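Local coordinates for SusD homolog (Bacteroides thetaiotaomicron VPI-5482, PDB 3IHV), which probably binds glycans at the outer membrane of the bacterium, as a SusD-family lipoprotein would, to assist their uptake, at residues 454-459 against 476-481; 12-17 against 92-97; 177-182 against 228-233. One frame throughout, in Å; residues are numbered along the deposited sequence. Where two conformers were deposited one is given.

Contact 1: residues 454-459 against 476-481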
loop_
_atom_site.group_PDB
_atom_site.type_symbol
_atom_site.label_atom_id
_atom_site.label_comp_id
_atom_site.label_asym_id
_atom_site.label_seq_id
_atom_site.Cartn_x
_atom_site.Cartn_y
_atom_site.Cartn_z
ATOM N N ALA A 454 7.015 19.612 5.261
ATOM C CA ALA A 454 7.215 19.456 3.814
ATOM C C ALA A 454 7.239 18.010 3.403
ATOM O O ALA A 454 6.624 17.646 2.380
ATOM C CB ALA A 454 8.542 20.164 3.326
ATOM N N VAL A 455 7.912 17.171 4.178
ATOM C CA VAL A 455 8.021 15.742 3.808
ATOM C C VAL A 455 6.680 15.034 3.983
ATOM O O VAL A 455 6.276 14.217 3.144
ATOM C CB VAL A 455 9.088 14.973 4.595
ATOM C CG1 VAL A 455 9.224 13.519 4.030
ATOM C CG2 VAL A 455 10.419 15.652 4.547
ATOM N N ARG A 456 5.961 15.372 5.039
ATOM C CA ARG A 456 4.631 14.779 5.250
ATOM C C ARG A 456 3.669 15.125 4.095
ATOM O O ARG A 456 2.916 14.260 3.605
ATOM C CB ARG A 456 4.099 15.166 6.627
ATOM C CG ARG A 456 4.964 14.579 7.733
ATOM C CD ARG A 456 4.422 14.861 9.117
ATOM N NE ARG A 456 5.120 14.117 10.173
ATOM C CZ ARG A 456 4.777 14.147 11.460
ATOM N NH1 ARG A 456 3.723 14.870 11.874
ATOM N NH2 ARG A 456 5.476 13.457 12.345
ATOM N N LYS A 457 3.760 16.367 3.593
ATOM C CA LYS A 457 2.967 16.788 2.452
ATOM C C LYS A 457 3.418 16.088 1.162
ATOM O O LYS A 457 2.586 15.637 0.330
ATOM C CB LYS A 457 3.044 18.320 2.281
ATOM C CG LYS A 457 2.157 18.829 1.181
ATOM C CD LYS A 457 2.075 20.378 1.172
ATOM C CE LYS A 457 3.367 20.983 0.729
ATOM N NZ LYS A 457 3.179 22.431 0.502
ATOM N N GLU A 458 4.733 15.990 0.978
ATOM C CA GLU A 458 5.276 15.363 -0.244
ATOM C C GLU A 458 4.782 13.944 -0.395
ATOM O O GLU A 458 4.540 13.478 -1.504
ATOM C CB GLU A 458 6.807 15.411 -0.239
ATOM C CG GLU A 458 7.388 15.102 -1.565
ATOM C CD GLU A 458 7.051 16.162 -2.611
ATOM O OE1 GLU A 458 6.944 17.358 -2.237
ATOM O OE2 GLU A 458 6.890 15.793 -3.799
ATOM N N ARG A 459 4.641 13.230 0.725
ATOM C CA ARG A 459 4.110 11.879 0.692
ATOM C C ARG A 459 2.718 11.821 0.084
ATOM O O ARG A 459 2.402 10.863 -0.663
ATOM C CB ARG A 459 4.143 11.228 2.085
ATOM C CG ARG A 459 5.578 10.974 2.586
ATOM C CD ARG A 459 5.578 10.204 3.893
ATOM N NE ARG A 459 5.115 8.821 3.729
ATOM C CZ ARG A 459 5.828 7.847 3.172
ATOM N NH1 ARG A 459 7.068 8.052 2.690
ATOM N NH2 ARG A 459 5.270 6.660 3.032
ATOM N N TRP A 476 2.389 8.989 12.629
ATOM C CA TRP A 476 2.679 10.354 13.022
ATOM C C TRP A 476 1.894 10.813 14.243
ATOM O O TRP A 476 2.186 11.870 14.762
ATOM C CB TRP A 476 2.437 11.339 11.871
ATOM C CG TRP A 476 3.334 11.125 10.657
ATOM C CD1 TRP A 476 4.602 10.643 10.672
ATOM C CD2 TRP A 476 3.004 11.354 9.280
ATOM N NE1 TRP A 476 5.094 10.569 9.406
ATOM C CE2 TRP A 476 4.139 11.037 8.530
ATOM C CE3 TRP A 476 1.890 11.878 8.625
ATOM C CZ2 TRP A 476 4.169 11.127 7.152
ATOM C CZ3 TRP A 476 1.921 11.979 7.232
ATOM C CH2 TRP A 476 3.051 11.610 6.515
ATOM N N GLY A 477 0.887 10.038 14.661
ATOM C CA GLY A 477 0.075 10.330 15.820
ATOM C C GLY A 477 -0.945 11.426 15.564
ATOM O O GLY A 477 -1.437 12.038 16.483
ATOM N N ILE A 478 -1.307 11.641 14.298
ATOM C CA ILE A 478 -2.241 12.723 13.953
ATOM C C ILE A 478 -3.506 12.280 13.202
ATOM O O ILE A 478 -4.145 13.100 12.562
ATOM C CB ILE A 478 -1.487 13.840 13.149
ATOM C CG1 ILE A 478 -0.921 13.352 11.799
ATOM C CG2 ILE A 478 -0.403 14.448 14.020
ATOM C CD1 ILE A 478 -0.317 14.475 10.925
ATOM N N TYR A 479 -3.876 11.006 13.295
ATOM C CA TYR A 479 -4.996 10.516 12.490
ATOM C C TYR A 479 -6.300 11.208 12.871
ATOM O O TYR A 479 -6.933 11.864 12.037
ATOM C CB TYR A 479 -5.121 8.994 12.566
ATOM C CG TYR A 479 -6.250 8.510 11.751
ATOM C CD1 TYR A 479 -6.320 8.821 10.413
ATOM C CD2 TYR A 479 -7.295 7.752 12.307
ATOM C CE1 TYR A 479 -7.398 8.381 9.608
ATOM C CE2 TYR A 479 -8.360 7.334 11.526
ATOM C CZ TYR A 479 -8.392 7.643 10.171
ATOM O OH TYR A 479 -9.446 7.286 9.372
ATOM N N TYR A 480 -6.675 11.123 14.140
ATOM C CA TYR A 480 -7.895 11.812 14.576
ATOM C C TYR A 480 -7.834 13.322 14.307
ATOM O O TYR A 480 -8.794 13.886 13.807
ATOM C CB TYR A 480 -8.149 11.559 16.050
ATOM C CG TYR A 480 -9.363 12.262 16.600
ATOM C CD1 TYR A 480 -10.656 11.750 16.408
ATOM C CD2 TYR A 480 -9.234 13.422 17.342
ATOM C CE1 TYR A 480 -11.780 12.416 16.919
ATOM C CE2 TYR A 480 -10.335 14.071 17.852
ATOM C CZ TYR A 480 -11.609 13.579 17.642
ATOM O OH TYR A 480 -12.681 14.275 18.165
ATOM N N LYS A 481 -6.721 13.976 14.665
ATOM C CA LYS A 481 -6.545 15.424 14.425
ATOM C C LYS A 481 -6.779 15.768 12.939
ATOM O O LYS A 481 -7.402 16.775 12.615
ATOM C CB LYS A 481 -5.104 15.807 14.821
ATOM C CG LYS A 481 -4.683 17.255 14.660
ATOM C CD LYS A 481 -3.155 17.428 14.937
ATOM C CE LYS A 481 -2.698 18.907 14.950
HETATM O O HOH W 1 4.379 13.171 14.952
#
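Arg456 lies along one face of the Trp476 indole, and its atoms can be followed across the ring system from CB to the guanidinium. Arg456 CB sits 3.7 Å from Trp476 CH2, at the far rim of the six-membered ring. Arg456 CG comes next, over that ring of Trp476: it is 3.6 Å from the centroid and 13° off the normal, a CH-pi contact. CD passes above the fused bond, with Trp476 CD2 and CE2 as its nearest neighbours. NE then reaches the five-membered ring, and Arg456 CZ stands 3.7 Å from the centroid of that ring of Trp476, 24° off its normal, a cation-pi contact over the face. The guanidinium and indole planes differ by 17°, close to a flat stack. The extended chain from CG to NE lays these atoms along the ring. At the tip, Arg456 NH2 donates to a water 2.8 Å away, and the same water donates to Trp476 O at 2.6 Å, so ring and backbone of one residue both hold the arginine. Ile478 CD1 lies 4.2 Å from Arg456 NH1. Arg459 approaches differently: its CD meets Trp476 CZ2 at the ring edge, 3.7 Å away, and its guanidinium is engaged by Asp472 and Asp399. Trp476 NE1 bonds to Glu406, which helps fix the rotation of the indole. The arrangement is an arginine-tryptophan cation-pi stack in the helical SusD-family region, joining helix 448-463 to the turn where helix 469-475 closes in a Schellman motif at Gly477, ahead of helix 479-493.

Contact 2: residues 12-17 against 92-97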
loop_
_atom_site.group_PDB
_atom_site.type_symbol
_atom_site.label_atom_id
_atom_site.label_comp_id
_atom_site.label_asym_id
_atom_site.label_seq_id
_atom_site.Cartn_x
_atom_site.Cartn_y
_atom_site.Cartn_z
ATOM N N ASN A 12 7.319 -35.636 0.726
ATOM C CA ASN A 12 7.602 -36.158 -0.615
ATOM C C ASN A 12 7.895 -35.066 -1.653
ATOM O O ASN A 12 8.028 -35.383 -2.826
ATOM C CB ASN A 12 6.412 -37.000 -1.132
ATOM C CG ASN A 12 6.132 -38.245 -0.287
ATOM O OD1 ASN A 12 5.138 -38.943 -0.518
ATOM N ND2 ASN A 12 6.994 -38.531 0.688
ATOM N N TYR A 13 8.016 -33.798 -1.241
ATOM C CA TYR A 13 8.198 -32.711 -2.181
ATOM C C TYR A 13 9.436 -31.885 -1.755
ATOM O O TYR A 13 10.127 -32.221 -0.777
ATOM C CB TYR A 13 6.898 -31.870 -2.261
ATOM C CG TYR A 13 6.755 -31.100 -3.572
ATOM C CD1 TYR A 13 6.631 -31.783 -4.780
ATOM C CD2 TYR A 13 6.759 -29.698 -3.606
ATOM C CE1 TYR A 13 6.516 -31.096 -5.993
ATOM C CE2 TYR A 13 6.637 -28.998 -4.802
ATOM C CZ TYR A 13 6.516 -29.706 -5.998
ATOM O OH TYR A 13 6.404 -29.050 -7.209
HETATM N N MSE A 14 9.747 -30.859 -2.536
HETATM C CA MSE A 14 10.882 -29.964 -2.276
HETATM C C MSE A 14 12.218 -30.705 -2.292
HETATM O O MSE A 14 13.114 -30.431 -1.499
HETATM C CB MSE A 14 10.678 -29.188 -0.977
HETATM C CG MSE A 14 9.395 -28.325 -1.008
HETATM SE SE MSE A 14 9.152 -27.146 0.517
HETATM C CE MSE A 14 10.986 -26.505 0.375
ATOM N N ASN A 15 12.339 -31.635 -3.227
ATOM C CA ASN A 15 13.555 -32.439 -3.376
ATOM C C ASN A 15 14.676 -31.741 -4.137
ATOM O O ASN A 15 15.803 -32.271 -4.221
ATOM C CB ASN A 15 13.219 -33.778 -4.028
ATOM C CG ASN A 15 12.466 -34.694 -3.093
ATOM O OD1 ASN A 15 12.794 -34.793 -1.903
ATOM N ND2 ASN A 15 11.442 -35.370 -3.621
ATOM N N ASN A 16 14.362 -30.591 -4.724
ATOM C CA ASN A 16 15.345 -29.772 -5.407
ATOM C C ASN A 16 14.857 -28.331 -5.395
ATOM O O ASN A 16 13.763 -28.054 -4.912
ATOM C CB ASN A 16 15.616 -30.296 -6.812
ATOM C CG ASN A 16 14.350 -30.437 -7.634
ATOM O OD1 ASN A 16 13.490 -29.584 -7.605
ATOM N ND2 ASN A 16 14.239 -31.538 -8.361
ATOM N N ALA A 17 15.669 -27.413 -5.908
ATOM C CA ALA A 17 15.299 -25.998 -5.886
ATOM C C ALA A 17 14.056 -25.701 -6.718
ATOM O O ALA A 17 13.263 -24.820 -6.370
ATOM C CB ALA A 17 16.459 -25.142 -6.320
ATOM N N ASN A 92 6.232 -20.088 7.263
ATOM C CA ASN A 92 6.769 -21.010 8.281
ATOM C C ASN A 92 6.957 -22.414 7.712
ATOM O O ASN A 92 8.001 -23.066 7.910
ATOM C CB ASN A 92 5.822 -21.107 9.495
ATOM C CG ASN A 92 5.828 -19.863 10.409
ATOM O OD1 ASN A 92 6.728 -19.041 10.380
ATOM N ND2 ASN A 92 4.813 -19.768 11.257
ATOM N N ASP A 93 5.938 -22.901 7.003
ATOM C CA ASP A 93 5.953 -24.246 6.448
ATOM C C ASP A 93 7.121 -24.410 5.465
ATOM O O ASP A 93 7.896 -25.365 5.534
ATOM C CB ASP A 93 4.627 -24.475 5.716
ATOM C CG ASP A 93 4.522 -25.848 5.111
ATOM O OD1 ASP A 93 4.543 -26.852 5.876
ATOM O OD2 ASP A 93 4.467 -25.907 3.852
ATOM N N PHE A 94 7.240 -23.456 4.558
ATOM C CA PHE A 94 8.335 -23.450 3.582
ATOM C C PHE A 94 9.708 -23.459 4.256
ATOM O O PHE A 94 10.577 -24.243 3.884
ATOM C CB PHE A 94 8.221 -22.224 2.665
ATOM C CG PHE A 94 9.359 -22.115 1.701
ATOM C CD1 PHE A 94 9.338 -22.836 0.522
ATOM C CD2 PHE A 94 10.453 -21.346 1.993
ATOM C CE1 PHE A 94 10.399 -22.797 -0.356
ATOM C CE2 PHE A 94 11.555 -21.309 1.102
ATOM C CZ PHE A 94 11.488 -22.026 -0.075
ATOM N N LEU A 95 9.883 -22.596 5.256
ATOM C CA LEU A 95 11.150 -22.483 5.996
ATOM C C LEU A 95 11.497 -23.762 6.773
ATOM O O LEU A 95 12.636 -24.248 6.732
ATOM C CB LEU A 95 11.131 -21.254 6.911
ATOM C CG LEU A 95 11.071 -19.932 6.138
ATOM C CD1 LEU A 95 10.660 -18.746 6.986
ATOM C CD2 LEU A 95 12.447 -19.660 5.436
ATOM N N GLU A 96 10.520 -24.318 7.475
ATOM C CA GLU A 96 10.708 -25.582 8.191
ATOM C C GLU A 96 11.127 -26.688 7.241
ATOM O O GLU A 96 12.040 -27.434 7.523
ATOM C CB GLU A 96 9.392 -25.973 8.893
ATOM C CG GLU A 96 9.071 -25.067 10.071
ATOM C CD GLU A 96 7.617 -25.123 10.507
ATOM O OE1 GLU A 96 6.903 -26.067 10.134
ATOM O OE2 GLU A 96 7.168 -24.163 11.174
ATOM N N ARG A 97 10.428 -26.796 6.117
ATOM C CA ARG A 97 10.682 -27.840 5.166
ATOM C C ARG A 97 12.010 -27.701 4.425
ATOM O O ARG A 97 12.752 -28.685 4.305
ATOM C CB ARG A 97 9.536 -27.921 4.188
ATOM C CG ARG A 97 8.255 -28.457 4.858
ATOM C CD ARG A 97 7.062 -28.179 3.983
ATOM N NE ARG A 97 7.057 -28.935 2.734
ATOM C CZ ARG A 97 6.173 -28.764 1.741
ATOM N NH1 ARG A 97 5.211 -27.854 1.836
ATOM N NH2 ARG A 97 6.253 -29.507 0.637
HETATM O O HOH W 2 9.281 -31.052 2.287
#
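A Met-aromatic contact, with the selenium also lying over an arginine guanidinium, joins the loop between helices 7-11 and 17-29 to helix 75-101, within the helical N-terminal part of this SusD-family protein. The residue responsible is Met14, modelled as selenomethionine, whose side chain crosses that of Arg97 at about a right angle. Its SE stands over one face of the Arg97 guanidinium, offset toward the rim, with Met14 SE to Arg97 NE at 3.5 Å. A turn about the CG-SE bond (chi3 48°) carries Met14 CE toward Phe94, where CE1 is 3.8 Å away. Met14 SE itself lies 5.2 Å from the centroid of the Phe94 ring and 51° off its normal, an oblique approach. Val23 and Ala20 of helix 17-29 also touch Met14, which is buried. Arg97 is held in position by its own helix: NH1 donates to Asp93 OD2 at 2.9 Å with an angle of 159°, and the acceptor lies in the guanidinium plane. Glu2 is a second salt-bridge partner of NH1, and Asp93 in turn pairs with Lys10, so charges from the N-terminal segment converge here. A leucine in place of Arg97 would probably leave Asp93 without its intrahelical mate and take away the flat surface on which the selenium rests. The in-plane edge of the guanidinium faces Tyr13, whose CB is 3.8 Å from Arg97 NH2. Elsewhere on this edge, Arg97 NE donates to a water at 3.1 Å, and that water makes a weak bond to Tyr13 O.

Contact 3: residues 177-182 against 228-233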
loop_
_atom_site.group_PDB
_atom_site.type_symbol
_atom_site.label_atom_id
_atom_site.label_comp_id
_atom_site.label_asym_id
_atom_site.label_seq_id
_atom_site.Cartn_x
_atom_site.Cartn_y
_atom_site.Cartn_z
ATOM N N LEU A 177 19.799 -11.649 -0.294
ATOM C CA LEU A 177 19.265 -11.388 -1.636
ATOM C C LEU A 177 20.184 -10.529 -2.487
ATOM O O LEU A 177 20.794 -9.618 -1.990
ATOM C CB LEU A 177 17.881 -10.736 -1.548
ATOM C CG LEU A 177 16.776 -11.631 -0.971
ATOM C CD1 LEU A 177 15.569 -10.773 -0.657
ATOM C CD2 LEU A 177 16.388 -12.785 -1.933
ATOM N N PRO A 178 20.290 -10.839 -3.778
ATOM C CA PRO A 178 21.022 -9.911 -4.639
ATOM C C PRO A 178 20.089 -8.745 -4.963
ATOM O O PRO A 178 18.887 -8.847 -4.772
ATOM C CB PRO A 178 21.209 -10.718 -5.924
ATOM C CG PRO A 178 19.987 -11.607 -5.967
ATOM C CD PRO A 178 19.768 -11.992 -4.518
ATOM N N TYR A 179 20.641 -7.644 -5.444
ATOM C CA TYR A 179 19.813 -6.589 -6.014
ATOM C C TYR A 179 19.196 -7.177 -7.279
ATOM O O TYR A 179 19.801 -8.054 -7.951
ATOM C CB TYR A 179 20.622 -5.339 -6.366
ATOM C CG TYR A 179 20.999 -4.522 -5.174
ATOM C CD1 TYR A 179 20.089 -3.645 -4.608
ATOM C CD2 TYR A 179 22.266 -4.600 -4.613
ATOM C CE1 TYR A 179 20.424 -2.889 -3.504
ATOM C CE2 TYR A 179 22.603 -3.826 -3.498
ATOM C CZ TYR A 179 21.664 -2.980 -2.957
ATOM O OH TYR A 179 21.973 -2.198 -1.855
ATOM N N ALA A 180 17.982 -6.722 -7.585
ATOM C CA ALA A 180 17.228 -7.228 -8.737
ATOM C C ALA A 180 18.030 -7.244 -10.043
ATOM O O ALA A 180 17.971 -8.227 -10.767
ATOM C CB ALA A 180 15.913 -6.438 -8.929
ATOM N N THR A 181 18.771 -6.187 -10.329
ATOM C CA THR A 181 19.534 -6.088 -11.580
ATOM C C THR A 181 20.910 -6.785 -11.549
ATOM O O THR A 181 21.584 -6.878 -12.574
ATOM C CB THR A 181 19.711 -4.592 -11.935
ATOM O OG1 THR A 181 20.347 -3.922 -10.837
ATOM C CG2 THR A 181 18.310 -3.948 -12.167
ATOM N N ASP A 182 21.325 -7.274 -10.389
ATOM C CA ASP A 182 22.605 -7.950 -10.229
ATOM C C ASP A 182 22.445 -9.477 -10.265
ATOM O O ASP A 182 23.423 -10.216 -10.431
ATOM C CB ASP A 182 23.187 -7.699 -8.833
ATOM C CG ASP A 182 23.832 -6.333 -8.635
ATOM O OD1 ASP A 182 24.210 -5.679 -9.605
ATOM O OD2 ASP A 182 24.025 -5.928 -7.436
ATOM N N ARG A 228 20.081 4.675 3.520
ATOM C CA ARG A 228 21.379 5.098 2.973
ATOM C C ARG A 228 22.042 3.990 2.136
ATOM O O ARG A 228 22.591 4.250 1.066
ATOM C CB ARG A 228 22.319 5.516 4.118
ATOM C CG ARG A 228 23.691 6.034 3.701
ATOM C CD ARG A 228 24.613 6.193 4.935
ATOM N NE ARG A 228 24.247 7.324 5.787
ATOM C CZ ARG A 228 24.564 7.449 7.073
ATOM N NH1 ARG A 228 25.202 6.486 7.721
ATOM N NH2 ARG A 228 24.179 8.532 7.731
ATOM N N ILE A 229 22.015 2.753 2.643
ATOM C CA ILE A 229 22.646 1.627 1.943
ATOM C C ILE A 229 21.984 1.503 0.575
ATOM O O ILE A 229 22.673 1.419 -0.472
ATOM C CB ILE A 229 22.443 0.286 2.756
ATOM C CG1 ILE A 229 23.286 0.343 4.044
ATOM C CG2 ILE A 229 22.819 -0.954 1.919
ATOM C CD1 ILE A 229 22.926 -0.709 5.066
ATOM N N LEU A 230 20.657 1.552 0.585
ATOM C CA LEU A 230 19.894 1.417 -0.672
ATOM C C LEU A 230 20.154 2.587 -1.639
ATOM O O LEU A 230 20.413 2.377 -2.837
ATOM C CB LEU A 230 18.424 1.270 -0.384
ATOM C CG LEU A 230 17.486 1.252 -1.602
ATOM C CD1 LEU A 230 17.910 0.201 -2.620
ATOM C CD2 LEU A 230 15.997 1.062 -1.174
ATOM N N VAL A 231 20.102 3.805 -1.106
ATOM C CA VAL A 231 20.293 5.011 -1.925
ATOM C C VAL A 231 21.700 5.062 -2.491
ATOM O O VAL A 231 21.904 5.268 -3.708
ATOM C CB VAL A 231 19.868 6.288 -1.136
ATOM C CG1 VAL A 231 20.208 7.566 -1.974
ATOM C CG2 VAL A 231 18.392 6.225 -0.794
ATOM N N GLU A 232 22.698 4.769 -1.674
ATOM C CA GLU A 232 24.082 4.794 -2.127
ATOM C C GLU A 232 24.515 3.618 -3.015
ATOM O O GLU A 232 25.550 3.689 -3.668
ATOM C CB GLU A 232 25.020 4.971 -0.936
ATOM C CG GLU A 232 24.724 6.286 -0.223
ATOM C CD GLU A 232 25.743 6.723 0.827
ATOM O OE1 GLU A 232 26.569 5.903 1.256
ATOM O OE2 GLU A 232 25.673 7.919 1.252
ATOM N N SER A 233 23.671 2.592 -3.126
ATOM C CA SER A 233 24.026 1.447 -3.921
ATOM C C SER A 233 24.045 1.783 -5.402
ATOM O O SER A 233 24.705 1.123 -6.156
ATOM C CB SER A 233 23.019 0.306 -3.726
ATOM O OG SER A 233 21.761 0.583 -4.333
#
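Tyr179 reaches from the loop following helix 159-176 to residues 229-233 of the segment 228-233, a loop-to-helix contact in the helical part of the SusD fold. Its CG stands anti to its carbonyl carbon, chi1 -76°, and this directs the ring and its hydroxyl toward Ser233, where Tyr179 OH lies 3.3 Å from Ser233 CB, a van der Waals approach rather than a polar one. Rotation about the CB-CG bond sets only how the ring is turned, and it presents the CE1 edge to Leu230. The end of the leucine side chain comes nearer to the loop than its CB direction alone suggests; Leu230 CD1 then meets Tyr179 CE1 at 4.1 Å, near the plane of the ring and at its edge. Ile229 touches the same phenol from its beta branch: CG2 is 4.1 Å from Tyr179 OH, while CG1 and CD1 lead away from the loop. Leu199 of helix 195-210 packs against Tyr179, Ile229 and Leu230, a third element common to both sides, and Lys235 also lies on the tyrosine. Asp182 forms a salt bridge to Lys235, a further link between this loop and the chain beyond Ser233. Ser233 places OG between its backbone N and carbonyl carbon, chi1 71°, which turns the hydroxyl back toward the carbonyl of Leu230; the same OG is also hydrogen-bonded to Lys235 N. Ser233 OG donates to Leu230 O at 2.7 Å, tilted 23° from the carbonyl plane, and Ser233 N approaches that oxygen from the same face at 3.3 Å.

In the fold
Along the chain the contacts come in series: contact 2 closes first, then contact 3, then contact 1. Contact 3 is centred about 28 Å from each of the others, whereas the centres of contacts 1 and 2 are about 43 Å apart, on opposite sides of the chain's centre. None touches another; the nearest atoms, between contacts 2 and 3, are about 10 Å apart. Helix 107-135 borders both of these, touching Phe94 and Leu177, while helix 397-412 packs against Leu230 in contact 3 and Arg459 in contact 1. Neighbouring helices thus connect N-terminal and C-terminal parts of one largely helical monomer, with each contact joining its elements locally.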